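Local structure of alpha-glucosidase (Pseudoalteromonas sp. K8, 5HQA) at residues L129-V134 with V204-L209; W144-G149 with V156-P161; A165-T170 with A194-Q199. The protein hydrolyses alpha-glucosides as a family 97 glycoside hydrolase, holding a calcium ion beside its sugar pocket and being activated by chloride. One frame throughout, in Å; residues are numbered along the deposited sequence.

Contact 1: residues L129-V134 with V204-L209; sequences LTEFAV and VFQADL
Glu-131 and Val-204 meet on the face of an antiparallel strand pair that also carries Ala-133 and Gln-206. With CG beside the backbone N (chi1 -65°) and the chain extended beyond it, the acid of Glu-131 lies obliquely across the valine: CD is 3.7 Å from Val-204 CG1, the branch anti to the valine N, and both carboxylate oxygens are close to the same methyl. OE1 reaches the backbone N of Ala-37 on the strand beyond. OE2 accepts from a water 2.9 Å away, which also donates to the Leu-129 carbonyl and accepts from NE2 of Gln-206, whose extended chain brings its amide up from the partner strand. On the other face Phe-132 and Phe-205 form the hydrogen-bonded pair, yet their rings do not stack. Each ring turns an edge to the other residue's carbonyl oxygen, Phe-132 CD1 lying 3.6 Å from Phe-205 O. Val-134 CG2 approaches the Phe-205 ring obliquely, 4.1 Å from its CD1. Phe-132 N to Phe-205 O, at 2.7 Å, lies in the carbonyl plane, whereas the return bond from Phe-205 N reaches Phe-132 O from above the plane. Ala-207 N to Thr-130 O is 2.8 Å and almost straight at 178°. Thr-130 OG1 turns elsewhere, to Tyr-112 and Glu-128. Replacing Glu-131 by an alanine would probably leave the Ala-37 amide without its carboxylate partner, take one acceptor from the water and uncover Val-204 CG1. The chemistry is thus two-sided: one face is mainly aromatic, Phe-132 packing on Ile-231 and Arg-229 of strand 224-234, while on the other a carboxylate, an amide and a shared water tie the strands of this N-terminal beta domain together.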
ATOM      1  N   LEU A 129       2.943 -12.362  22.320  1.00 12.06           N
ATOM      2  CA  LEU A 129       4.100 -11.887  23.076  1.00 12.03           C
ATOM      3  C   LEU A 129       5.287 -11.514  22.194  1.00 13.64           C
ATOM      4  O   LEU A 129       6.292 -11.021  22.721  1.00 14.05           O
ATOM      5  CB  LEU A 129       4.529 -12.948  24.095  1.00 11.34           C
ATOM      6  CG  LEU A 129       3.456 -13.306  25.130  1.00 14.05           C
ATOM      7  CD1 LEU A 129       3.971 -14.381  26.081  1.00 15.57           C
ATOM      8  CD2 LEU A 129       3.015 -12.066  25.911  1.00 15.71           C
ATOM      9  N   THR A 130       5.191 -11.746  20.883  1.00 10.96           N
ATOM     10  CA  THR A 130       6.241 -11.421  19.924  1.00  9.45           C
ATOM     11  C   THR A 130       6.830 -10.041  20.172  1.00 10.38           C
ATOM     12  O   THR A 130       6.101  -9.048  20.261  1.00  9.82           O
ATOM     13  CB  THR A 130       5.657 -11.460  18.516  1.00 12.05           C
ATOM     14  OG1 THR A 130       5.009 -12.717  18.319  1.00 12.29           O
ATOM     15  CG2 THR A 130       6.763 -11.238  17.455  1.00 12.62           C
ATOM     16  N   GLU A 131       8.157  -9.977  20.241  1.00  9.26           N
ATOM     17  CA  GLU A 131       8.860  -8.712  20.371  1.00  9.58           C
ATOM     18  C   GLU A 131       9.810  -8.508  19.198  1.00 10.22           C
ATOM     19  O   GLU A 131      10.178  -9.452  18.486  1.00  9.63           O
ATOM     20  CB  GLU A 131       9.656  -8.635  21.689  1.00 10.78           C
ATOM     21  CG  GLU A 131       8.795  -8.642  22.954  1.00 10.96           C
ATOM     22  CD  GLU A 131       9.619  -8.881  24.215  1.00 14.89           C
ATOM     23  OE1 GLU A 131      10.799  -9.319  24.101  1.00 13.46           O
ATOM     24  OE2 GLU A 131       9.090  -8.645  25.329  1.00 13.97           O
ATOM     25  N   PHE A 132      10.193  -7.244  19.015  1.00 10.17           N
ATOM     26  CA  PHE A 132      11.274  -6.817  18.125  1.00  9.45           C
ATOM     27  C   PHE A 132      12.131  -5.893  18.988  1.00 11.81           C
ATOM     28  O   PHE A 132      11.843  -4.698  19.092  1.00 11.23           O
ATOM     29  CB  PHE A 132      10.727  -6.103  16.881  1.00  9.87           C
ATOM     30  CG  PHE A 132       9.642  -6.875  16.165  1.00 10.62           C
ATOM     31  CD1 PHE A 132       8.323  -6.782  16.572  1.00 10.39           C
ATOM     32  CD2 PHE A 132       9.950  -7.702  15.091  1.00 12.12           C
ATOM     33  CE1 PHE A 132       7.328  -7.495  15.919  1.00 11.19           C
ATOM     34  CE2 PHE A 132       8.967  -8.411  14.436  1.00 11.98           C
ATOM     35  CZ  PHE A 132       7.651  -8.311  14.851  1.00 11.64           C
ATOM     36  N   ALA A 133      13.146  -6.443  19.649  1.00  9.61           N
ATOM     37  CA  ALA A 133      13.984  -5.659  20.556  1.00 11.28           C
ATOM     38  C   ALA A 133      15.143  -5.070  19.757  1.00 13.90           C
ATOM     39  O   ALA A 133      16.090  -5.782  19.396  1.00 13.82           O
ATOM     40  CB  ALA A 133      14.485  -6.512  21.719  1.00 10.57           C
ATOM     41  N   VAL A 134      15.079  -3.772  19.491  1.00 10.79           N
ATOM     42  CA  VAL A 134      16.078  -3.123  18.651  1.00 10.59           C
ATOM     43  C   VAL A 134      17.324  -2.822  19.473  1.00 13.77           C
ATOM     44  O   VAL A 134      17.251  -2.182  20.533  1.00 13.98           O
ATOM     45  CB  VAL A 134      15.512  -1.841  18.025  1.00 10.68           C
ATOM     46  CG1 VAL A 134      16.579  -1.158  17.173  1.00  9.54           C
ATOM     47  CG2 VAL A 134      14.292  -2.172  17.196  1.00 10.77           C
ATOM     48  N   VAL A 204      12.125  -2.036  22.895  1.00  9.47           N
ATOM     49  CA  VAL A 204      11.476  -3.343  22.837  1.00 10.70           C
ATOM     50  C   VAL A 204      10.069  -3.131  22.288  1.00 12.49           C
ATOM     51  O   VAL A 204       9.154  -2.736  23.020  1.00 12.71           O
ATOM     52  CB  VAL A 204      11.443  -4.031  24.204  1.00 11.20           C
ATOM     53  CG1 VAL A 204      10.806  -5.415  24.068  1.00  9.41           C
ATOM     54  CG2 VAL A 204      12.844  -4.121  24.799  1.00 11.54           C
ATOM     55  N   PHE A 205       9.876  -3.412  21.001  1.00 10.32           N
ATOM     56  CA  PHE A 205       8.563  -3.256  20.385  1.00  9.88           C
ATOM     57  C   PHE A 205       7.795  -4.567  20.492  1.00 13.53           C
ATOM     58  O   PHE A 205       8.214  -5.589  19.935  1.00 14.59           O
ATOM     59  CB  PHE A 205       8.710  -2.797  18.937  1.00  8.96           C
ATOM     60  CG  PHE A 205       9.258  -1.412  18.828  1.00 11.25           C
ATOM     61  CD1 PHE A 205      10.631  -1.196  18.802  1.00 12.33           C
ATOM     62  CD2 PHE A 205       8.405  -0.316  18.824  1.00 10.86           C
ATOM     63  CE1 PHE A 205      11.145   0.097  18.732  1.00 11.10           C
ATOM     64  CE2 PHE A 205       8.905   0.981  18.756  1.00 10.52           C
ATOM     65  CZ  PHE A 205      10.280   1.191  18.713  1.00 11.42           C
ATOM     66  N   GLN A 206       6.683  -4.545  21.221  1.00  9.65           N
ATOM     67  CA  GLN A 206       5.872  -5.736  21.419  1.00  9.92           C
ATOM     68  C   GLN A 206       4.683  -5.712  20.469  1.00 10.90           C
ATOM     69  O   GLN A 206       4.079  -4.658  20.248  1.00 10.00           O
ATOM     70  CB  GLN A 206       5.391  -5.814  22.867  1.00 10.53           C
ATOM     71  CG  GLN A 206       4.742  -7.128  23.269  1.00 11.12           C
ATOM     72  CD  GLN A 206       4.215  -7.046  24.693  1.00 16.38           C
ATOM     73  OE1 GLN A 206       3.473  -6.121  25.033  1.00 17.81           O
ATOM     74  NE2 GLN A 206       4.609  -7.987  25.533  1.00 18.73           N
ATOM     75  N   ALA A 207       4.367  -6.873  19.888  1.00 10.54           N
ATOM     76  CA  ALA A 207       3.156  -7.007  19.088  1.00 11.22           C
ATOM     77  C   ALA A 207       1.942  -6.599  19.911  1.00 13.60           C
ATOM     78  O   ALA A 207       1.774  -7.029  21.059  1.00 13.97           O
ATOM     79  CB  ALA A 207       2.994  -8.447  18.589  1.00 12.13           C
ATOM     80  N   ASP A 208       1.105  -5.751  19.325  1.00 11.28           N
ATOM     81  CA  ASP A 208      -0.098  -5.236  19.975  1.00 11.40           C
ATOM     82  C   ASP A 208      -1.235  -5.482  18.983  1.00 11.24           C
ATOM     83  O   ASP A 208      -1.395  -4.727  18.022  1.00 11.52           O
ATOM     84  CB  ASP A 208       0.087  -3.756  20.313  1.00 13.14           C
ATOM     85  CG  ASP A 208      -1.056  -3.183  21.135  1.00 19.15           C
ATOM     86  OD1 ASP A 208      -2.224  -3.566  20.900  1.00 17.93           O
ATOM     87  OD2 ASP A 208      -0.784  -2.321  22.006  1.00 22.01           O
ATOM     88  N   LEU A 209      -1.989  -6.561  19.180  1.00 10.55           N
ATOM     89  CA  LEU A 209      -2.980  -6.982  18.195  1.00 11.09           C
ATOM     90  C   LEU A 209      -4.240  -6.137  18.321  1.00 11.89           C
ATOM     91  O   LEU A 209      -4.754  -5.942  19.422  1.00 12.50           O
ATOM     92  CB  LEU A 209      -3.319  -8.461  18.377  1.00  9.50           C
ATOM     93  CG  LEU A 209      -2.143  -9.421  18.185  1.00  9.60           C
ATOM     94  CD1 LEU A 209      -2.631 -10.853  18.267  1.00 11.13           C
ATOM     95  CD2 LEU A 209      -1.443  -9.176  16.839  1.00  9.36           C
TER
HETATM   96  O   HOH W   1       6.603 -10.028  25.172  1.00 14.42           O

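Contact 2: residues W144-G149 with V156-P161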
ATOM      1  N   TRP A 144       7.663   7.417  11.237  1.00  9.93           N
ATOM      2  CA  TRP A 144       6.538   6.577  11.641  1.00  8.68           C
ATOM      3  C   TRP A 144       5.236   7.370  11.728  1.00  9.69           C
ATOM      4  O   TRP A 144       5.237   8.601  11.841  1.00  9.08           O
ATOM      5  CB  TRP A 144       6.832   5.916  12.997  1.00  8.53           C
ATOM      6  CG  TRP A 144       7.176   6.913  14.077  1.00  8.87           C
ATOM      7  CD1 TRP A 144       8.415   7.426  14.360  1.00  9.69           C
ATOM      8  CD2 TRP A 144       6.272   7.506  15.022  1.00  9.86           C
ATOM      9  NE1 TRP A 144       8.336   8.298  15.424  1.00 10.00           N
ATOM     10  CE2 TRP A 144       7.034   8.363  15.850  1.00 11.85           C
ATOM     11  CE3 TRP A 144       4.894   7.397  15.247  1.00 10.68           C
ATOM     12  CZ2 TRP A 144       6.462   9.106  16.889  1.00 11.45           C
ATOM     13  CZ3 TRP A 144       4.324   8.133  16.280  1.00 11.07           C
ATOM     14  CH2 TRP A 144       5.107   8.975  17.089  1.00 12.94           C
ATOM     15  N   ILE A 145       4.118   6.638  11.688  1.00  9.13           N
ATOM     16  CA  ILE A 145       2.806   7.217  11.985  1.00  7.93           C
ATOM     17  C   ILE A 145       2.220   6.538  13.217  1.00  9.84           C
ATOM     18  O   ILE A 145       2.470   5.346  13.464  1.00 10.60           O
ATOM     19  CB  ILE A 145       1.832   7.114  10.795  1.00  8.21           C
ATOM     20  CG1 ILE A 145       1.682   5.658  10.315  1.00 10.44           C
ATOM     21  CG2 ILE A 145       2.247   8.075   9.666  1.00  8.56           C
ATOM     22  CD1 ILE A 145       0.334   5.374   9.630  1.00 13.02           C
ATOM     23  N   PRO A 146       1.435   7.254  14.012  1.00 10.44           N
ATOM     24  CA  PRO A 146       0.868   6.653  15.221  1.00  9.87           C
ATOM     25  C   PRO A 146      -0.219   5.655  14.875  1.00 11.25           C
ATOM     26  O   PRO A 146      -0.937   5.797  13.880  1.00 11.54           O
ATOM     27  CB  PRO A 146       0.286   7.858  15.968  1.00 11.38           C
ATOM     28  CG  PRO A 146      -0.127   8.792  14.830  1.00 11.15           C
ATOM     29  CD  PRO A 146       0.995   8.652  13.822  1.00  9.90           C
ATOM     30  N   ALA A 147      -0.347   4.645  15.721  1.00  8.87           N
ATOM     31  CA  ALA A 147      -1.409   3.661  15.589  1.00  9.34           C
ATOM     32  C   ALA A 147      -2.525   3.955  16.583  1.00  9.44           C
ATOM     33  O   ALA A 147      -2.322   4.634  17.592  1.00 10.39           O
ATOM     34  CB  ALA A 147      -0.876   2.244  15.815  1.00  9.48           C
ATOM     35  N   ARG A 148      -3.709   3.411  16.282  1.00  9.54           N
ATOM     36  CA  ARG A 148      -4.910   3.514  17.111  1.00 10.37           C
ATOM     37  C   ARG A 148      -5.424   4.944  17.214  1.00 10.37           C
ATOM     38  O   ARG A 148      -6.150   5.276  18.157  1.00 11.09           O
ATOM     39  CB  ARG A 148      -4.675   2.934  18.516  1.00  9.12           C
ATOM     40  CG  ARG A 148      -4.185   1.474  18.510  1.00 11.66           C
ATOM     41  CD  ARG A 148      -5.333   0.443  18.410  1.00 11.56           C
ATOM     42  NE  ARG A 148      -4.799  -0.835  17.947  1.00 10.89           N
ATOM     43  CZ  ARG A 148      -4.110  -1.680  18.715  1.00 13.64           C
ATOM     44  NH1 ARG A 148      -3.902  -1.397  19.999  1.00 12.62           N
ATOM     45  NH2 ARG A 148      -3.626  -2.809  18.201  1.00  9.78           N
ATOM     46  N   GLY A 149      -5.057   5.807  16.259  1.00  8.59           N
ATOM     47  CA  GLY A 149      -5.513   7.179  16.277  1.00  8.59           C
ATOM     48  C   GLY A 149      -6.824   7.340  15.553  1.00 12.20           C
ATOM     49  O   GLY A 149      -7.289   6.441  14.856  1.00 12.20           O
ATOM     50  N   VAL A 156       0.607  12.196   8.531  1.00  9.69           N
ATOM     51  CA  VAL A 156       1.946  12.459   8.005  1.00  9.70           C
ATOM     52  C   VAL A 156       2.968  11.789   8.917  1.00 10.12           C
ATOM     53  O   VAL A 156       2.719  11.563  10.107  1.00 10.39           O
ATOM     54  CB  VAL A 156       2.216  13.971   7.854  1.00  9.18           C
ATOM     55  CG1 VAL A 156       1.184  14.608   6.919  1.00 11.97           C
ATOM     56  CG2 VAL A 156       2.232  14.664   9.215  1.00 12.04           C
ATOM     57  N   TYR A 157       4.126  11.449   8.353  1.00  8.88           N
ATOM     58  CA  TYR A 157       5.138  10.705   9.089  1.00  9.54           C
ATOM     59  C   TYR A 157       5.928  11.612  10.024  1.00 11.29           C
ATOM     60  O   TYR A 157       6.257  12.757   9.683  1.00 12.64           O
ATOM     61  CB  TYR A 157       6.072   9.976   8.108  1.00 10.98           C
ATOM     62  CG  TYR A 157       5.391   8.722   7.621  1.00 11.01           C
ATOM     63  CD1 TYR A 157       4.425   8.784   6.618  1.00 13.13           C
ATOM     64  CD2 TYR A 157       5.637   7.492   8.231  1.00  9.08           C
ATOM     65  CE1 TYR A 157       3.744   7.649   6.208  1.00 12.09           C
ATOM     66  CE2 TYR A 157       4.963   6.351   7.833  1.00 10.70           C
ATOM     67  CZ  TYR A 157       4.020   6.435   6.816  1.00 11.72           C
ATOM     68  OH  TYR A 157       3.345   5.310   6.422  1.00 14.79           O
ATOM     69  N   ASN A 158       6.212  11.091  11.220  1.00  9.39           N
ATOM     70  CA  ASN A 158       7.065  11.756  12.194  1.00 10.50           C
ATOM     71  C   ASN A 158       8.504  11.298  12.017  1.00 13.08           C
ATOM     72  O   ASN A 158       8.751  10.125  11.742  1.00 15.10           O
ATOM     73  CB  ASN A 158       6.620  11.425  13.617  1.00  8.66           C
ATOM     74  CG  ASN A 158       5.167  11.753  13.859  1.00 14.85           C
ATOM     75  OD1 ASN A 158       4.391  10.904  14.305  1.00 21.43           O
ATOM     76  ND2 ASN A 158       4.788  12.984  13.568  1.00 10.70           N
ATOM     77  N   THR A 159       9.449  12.222  12.204  1.00  8.53           N
ATOM     78  CA  THR A 159      10.878  11.917  12.206  1.00  9.12           C
ATOM     79  C   THR A 159      11.370  12.118  13.632  1.00 10.76           C
ATOM     80  O   THR A 159      11.440  13.257  14.106  1.00 12.00           O
ATOM     81  CB  THR A 159      11.644  12.828  11.246  1.00 12.28           C
ATOM     82  OG1 THR A 159      11.083  12.737   9.930  1.00 11.06           O
ATOM     83  CG2 THR A 159      13.137  12.444  11.209  1.00 10.73           C
ATOM     84  N   THR A 160      11.664  11.019  14.342  1.00  9.85           N
ATOM     85  CA  THR A 160      12.048  11.151  15.750  1.00 10.25           C
ATOM     86  C   THR A 160      13.131  10.143  16.112  1.00 13.10           C
ATOM     87  O   THR A 160      13.359   9.183  15.361  1.00 12.92           O
ATOM     88  CB  THR A 160      10.861  10.906  16.693  1.00 11.07           C
ATOM     89  OG1 THR A 160      10.583   9.498  16.739  1.00 11.31           O
ATOM     90  CG2 THR A 160       9.602  11.644  16.245  1.00 11.69           C
ATOM     91  N   PRO A 161      13.799  10.314  17.257  1.00 13.54           N
ATOM     92  CA  PRO A 161      14.531   9.187  17.860  1.00 10.71           C
ATOM     93  C   PRO A 161      13.630   7.968  17.995  1.00 10.56           C
ATOM     94  O   PRO A 161      12.438   8.089  18.286  1.00 10.95           O
ATOM     95  CB  PRO A 161      14.943   9.729  19.229  1.00 10.31           C
ATOM     96  CG  PRO A 161      15.056  11.233  19.005  1.00 13.40           C
ATOM     97  CD  PRO A 161      13.966  11.568  18.019  1.00 12.81           C
TER
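Three hydrogen bonds join Trp-144 to the 156-161 segment. Two are those of an antiparallel hydrogen-bonded pair with Asn-158: Trp-144 N to Asn-158 O, and Asn-158 N to Trp-144 O at 2.7 Å and nearly straight. The third is a side-chain bond, the indole NE1 donating to Thr-160 OG1 at 2.9 Å with the hydroxyl in the ring plane; OG1 in turn donates a hydrogen bond to Pro-161 O, which leaves it the acceptor toward the indole. Among the face contacts, Asn-158 CB makes a CH-pi contact 4.0 Å from the centroid of the five-membered ring, and OD1 sits over the rim of the six-membered ring, 3.4 Å from Trp-144 CZ3, with amide and indole planes 66° apart. Trp-144 has CG between its backbone N and carbonyl carbon (chi1 55°), which carries the indole across toward 156-161, over Asn-158 and up to Thr-160. A second CH-pi contact sets Ile-145 CG2 squarely over the Tyr-157 ring, 3.5 Å from its centroid. Strand 158-161 thereby closes one edge of a nine-stranded antiparallel sheet as the partner of 141-144; Tyr-157 continues onto helix 474-478, and Trp-144 onto Ala-165 and Val-168.

Contact 3: residues A165-T170 with A194-Q199; sequences AALVHT and AMVLNQ
A chi1 of -172° points CG of Leu-167 away from its own backbone N, and chi2 of 69° then turns CD1 over the partner strand, where it lies 3.6 Å from both Val-196 CG1 and Asn-198 CB. Val-168 has CG1 anti to its carbonyl carbon (chi1 -58°), which leaves CG2 between the backbone N and that carbon, where it meets Leu-197 CB at 3.7 Å. The Leu-197 side chain then runs on to Thr-170, whose CG2 crosses it at about a right angle, 3.9 Å from CG, while the threonine hydroxyl is held by His-185 and Lys-440. Val-196 is split between two partners: CG1 packs on Leu-167, and CG2 comes obliquely to the His-169 ring, 3.7 Å from ND1. In the ring plane of that histidine a water bridges ND1, the amide of Thr-170 and the carbonyl of Met-195, adding a further link between the two segments. In the hydrogen-bonded pair, Val-168 N to Leu-197 O and Leu-197 N to Val-168 O are both 3.0 Å, each donor in the carbonyl plane. At the other end Gln-199 bonds twice: its backbone N goes to Ala-166 O, and NE2, at the end of an extended chain, donates a hydrogen bond to Ala-165 O at 2.9 Å. This second bond lies in the amide plane of the glutamine but comes from above the carbonyl plane. Leu-162 O takes another bond from NE2 and Gly-203 N gives one to OE1, so the amide is gripped at both ends and its rotation is set. Strand 195-199 continues the sheet to 204-209 on its other edge. From 165-170, backbone bonds lead to Ile-145 and Ala-147, and the side chains of Ala-165 and Val-168 rest on Trp-144 of strand 141-144.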
ATOM      1  N   ALA A 165       8.960   6.568  19.515  1.00 11.54           N
ATOM      2  CA  ALA A 165       7.890   5.952  18.720  1.00 11.01           C
ATOM      3  C   ALA A 165       7.116   5.011  19.635  1.00 13.46           C
ATOM      4  O   ALA A 165       7.449   3.833  19.765  1.00 13.59           O
ATOM      5  CB  ALA A 165       8.465   5.214  17.516  1.00  8.65           C
ATOM      6  N   ALA A 166       6.058   5.533  20.274  1.00 11.98           N
ATOM      7  CA  ALA A 166       5.425   4.800  21.369  1.00  9.26           C
ATOM      8  C   ALA A 166       4.480   3.709  20.871  1.00 12.72           C
ATOM      9  O   ALA A 166       4.473   2.594  21.414  1.00 12.18           O
ATOM     10  CB  ALA A 166       4.679   5.772  22.287  1.00  9.32           C
ATOM     11  N   LEU A 167       3.676   4.001  19.849  1.00  8.27           N
ATOM     12  CA  LEU A 167       2.635   3.079  19.409  1.00  7.75           C
ATOM     13  C   LEU A 167       2.412   3.369  17.934  1.00 11.71           C
ATOM     14  O   LEU A 167       1.888   4.432  17.593  1.00 12.34           O
ATOM     15  CB  LEU A 167       1.352   3.275  20.220  1.00  9.76           C
ATOM     16  CG  LEU A 167       0.236   2.251  19.997  1.00 11.09           C
ATOM     17  CD1 LEU A 167       0.679   0.891  20.583  1.00 10.43           C
ATOM     18  CD2 LEU A 167      -1.092   2.743  20.619  1.00 10.82           C
ATOM     19  N   VAL A 168       2.820   2.446  17.059  1.00  8.69           N
ATOM     20  CA  VAL A 168       3.013   2.772  15.654  1.00  8.95           C
ATOM     21  C   VAL A 168       2.390   1.710  14.758  1.00 11.08           C
ATOM     22  O   VAL A 168       2.296   0.530  15.117  1.00  9.93           O
ATOM     23  CB  VAL A 168       4.515   2.945  15.322  1.00  7.47           C
ATOM     24  CG1 VAL A 168       5.130   4.036  16.203  1.00  7.76           C
ATOM     25  CG2 VAL A 168       5.263   1.623  15.489  1.00  7.51           C
ATOM     26  N   HIS A 169       1.954   2.153  13.579  1.00 11.24           N
ATOM     27  CA  HIS A 169       1.522   1.253  12.523  1.00 10.28           C
ATOM     28  C   HIS A 169       2.728   0.733  11.748  1.00 11.24           C
ATOM     29  O   HIS A 169       3.825   1.298  11.796  1.00 10.52           O
ATOM     30  CB  HIS A 169       0.554   1.963  11.570  1.00  9.36           C
ATOM     31  CG  HIS A 169      -0.860   1.977  12.055  1.00 11.03           C
ATOM     32  ND1 HIS A 169      -1.506   0.836  12.484  1.00 11.47           N
ATOM     33  CD2 HIS A 169      -1.753   2.989  12.183  1.00 11.21           C
ATOM     34  CE1 HIS A 169      -2.737   1.145  12.855  1.00 13.69           C
ATOM     35  NE2 HIS A 169      -2.915   2.444  12.676  1.00 11.89           N
ATOM     36  N   THR A 170       2.513  -0.360  11.023  1.00  9.82           N
ATOM     37  CA  THR A 170       3.546  -0.885  10.138  1.00  8.30           C
ATOM     38  C   THR A 170       3.117  -0.666   8.687  1.00 10.14           C
ATOM     39  O   THR A 170       1.920  -0.551   8.414  1.00 11.27           O
ATOM     40  CB  THR A 170       3.813  -2.389  10.401  1.00 11.24           C
ATOM     41  OG1 THR A 170       2.772  -3.187   9.814  1.00 12.30           O
ATOM     42  CG2 THR A 170       3.901  -2.674  11.908  1.00 11.25           C
ATOM     43  N   ALA A 194      -4.662  -7.343  12.959  1.00 10.61           N
ATOM     44  CA  ALA A 194      -3.448  -6.653  12.541  1.00  9.82           C
ATOM     45  C   ALA A 194      -2.540  -6.388  13.734  1.00 12.71           C
ATOM     46  O   ALA A 194      -2.996  -6.173  14.859  1.00 12.51           O
ATOM     47  CB  ALA A 194      -3.770  -5.324  11.852  1.00  8.87           C
ATOM     48  N   MET A 195      -1.238  -6.390  13.467  1.00 10.13           N
ATOM     49  CA  MET A 195      -0.227  -6.082  14.468  1.00  9.69           C
ATOM     50  C   MET A 195       0.101  -4.592  14.429  1.00 14.30           C
ATOM     51  O   MET A 195       0.448  -4.046  13.378  1.00 13.69           O
ATOM     52  CB  MET A 195       1.028  -6.914  14.218  1.00 11.31           C
ATOM     53  CG  MET A 195       2.161  -6.648  15.190  1.00 14.19           C
ATOM     54  SD  MET A 195       3.591  -7.698  14.795  1.00 16.94           S
ATOM     55  CE  MET A 195       4.169  -6.982  13.242  1.00 16.10           C
ATOM     56  N   VAL A 196      -0.022  -3.948  15.574  1.00 10.31           N
ATOM     57  CA  VAL A 196       0.527  -2.632  15.856  1.00  9.83           C
ATOM     58  C   VAL A 196       1.758  -2.855  16.728  1.00 12.39           C
ATOM     59  O   VAL A 196       1.854  -3.878  17.411  1.00 13.00           O
ATOM     60  CB  VAL A 196      -0.578  -1.808  16.556  1.00 13.66           C
ATOM     61  CG1 VAL A 196      -0.030  -0.780  17.496  1.00 12.35           C
ATOM     62  CG2 VAL A 196      -1.558  -1.242  15.515  1.00 11.05           C
ATOM     63  N   LEU A 197       2.728  -1.938  16.697  1.00  9.18           N
ATOM     64  CA  LEU A 197       3.936  -2.103  17.502  1.00  8.04           C
ATOM     65  C   LEU A 197       3.891  -1.168  18.701  1.00  9.90           C
ATOM     66  O   LEU A 197       3.728   0.044  18.545  1.00 10.57           O
ATOM     67  CB  LEU A 197       5.203  -1.846  16.683  1.00  9.85           C
ATOM     68  CG  LEU A 197       5.404  -2.839  15.536  1.00 11.79           C
ATOM     69  CD1 LEU A 197       6.659  -2.497  14.736  1.00 12.11           C
ATOM     70  CD2 LEU A 197       5.446  -4.272  16.078  1.00 11.57           C
ATOM     71  N   ASN A 198       4.075  -1.730  19.893  1.00  8.91           N
ATOM     72  CA  ASN A 198       3.925  -1.008  21.152  1.00  8.58           C
ATOM     73  C   ASN A 198       5.276  -1.050  21.853  1.00  8.81           C
ATOM     74  O   ASN A 198       5.717  -2.119  22.280  1.00 10.46           O
ATOM     75  CB  ASN A 198       2.827  -1.668  21.990  1.00 10.45           C
ATOM     76  CG  ASN A 198       2.550  -0.952  23.300  1.00 11.76           C
ATOM     77  OD1 ASN A 198       3.370  -0.194  23.812  1.00 11.02           O
ATOM     78  ND2 ASN A 198       1.379  -1.222  23.864  1.00 13.33           N
ATOM     79  N   GLN A 199       5.945   0.096  21.962  1.00  8.78           N
ATOM     80  CA  GLN A 199       7.261   0.112  22.585  1.00  9.65           C
ATOM     81  C   GLN A 199       7.105  -0.031  24.097  1.00 12.37           C
ATOM     82  O   GLN A 199       6.457   0.800  24.745  1.00 11.40           O
ATOM     83  CB  GLN A 199       8.026   1.387  22.233  1.00 10.58           C
ATOM     84  CG  GLN A 199       9.494   1.277  22.636  1.00  9.86           C
ATOM     85  CD  GLN A 199      10.369   2.423  22.154  1.00 14.58           C
ATOM     86  OE1 GLN A 199      11.539   2.499  22.525  1.00 16.06           O
ATOM     87  NE2 GLN A 199       9.818   3.311  21.319  1.00 12.76           N
TER
HETATM   88  O   HOH W   2       4.929   2.793  24.088  1.00 19.37           O
HETATM   89  O   HOH W   3      -0.241  -1.705  11.920  1.00 13.26           O

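The three contacts form a continuous band through the N-terminal beta domain. Contacts 1 and 3, with centres about 8 Å apart, share one sheet: Gln-206 N to Asn-198 O and Asp-208 N to Val-196 O, both 2.8 Å, probably hydrogen-bond their strands. Contact 2 lies about 9 Å from contact 3 between centres, joined by Ala-147 N and Leu-167 O at 2.9 Å, and reaches contact 1 through a salt bridge from Arg-148 NH1 to Asp-208 OD1. Contact 1 is remote from the annotated sites. Toward the catalytic side, the Ile-145 and His-169 side chains lie about 7 and 9 Å from that of the calcium ligand Glu-154, and Val-156 about 9 Å from a bound glucose.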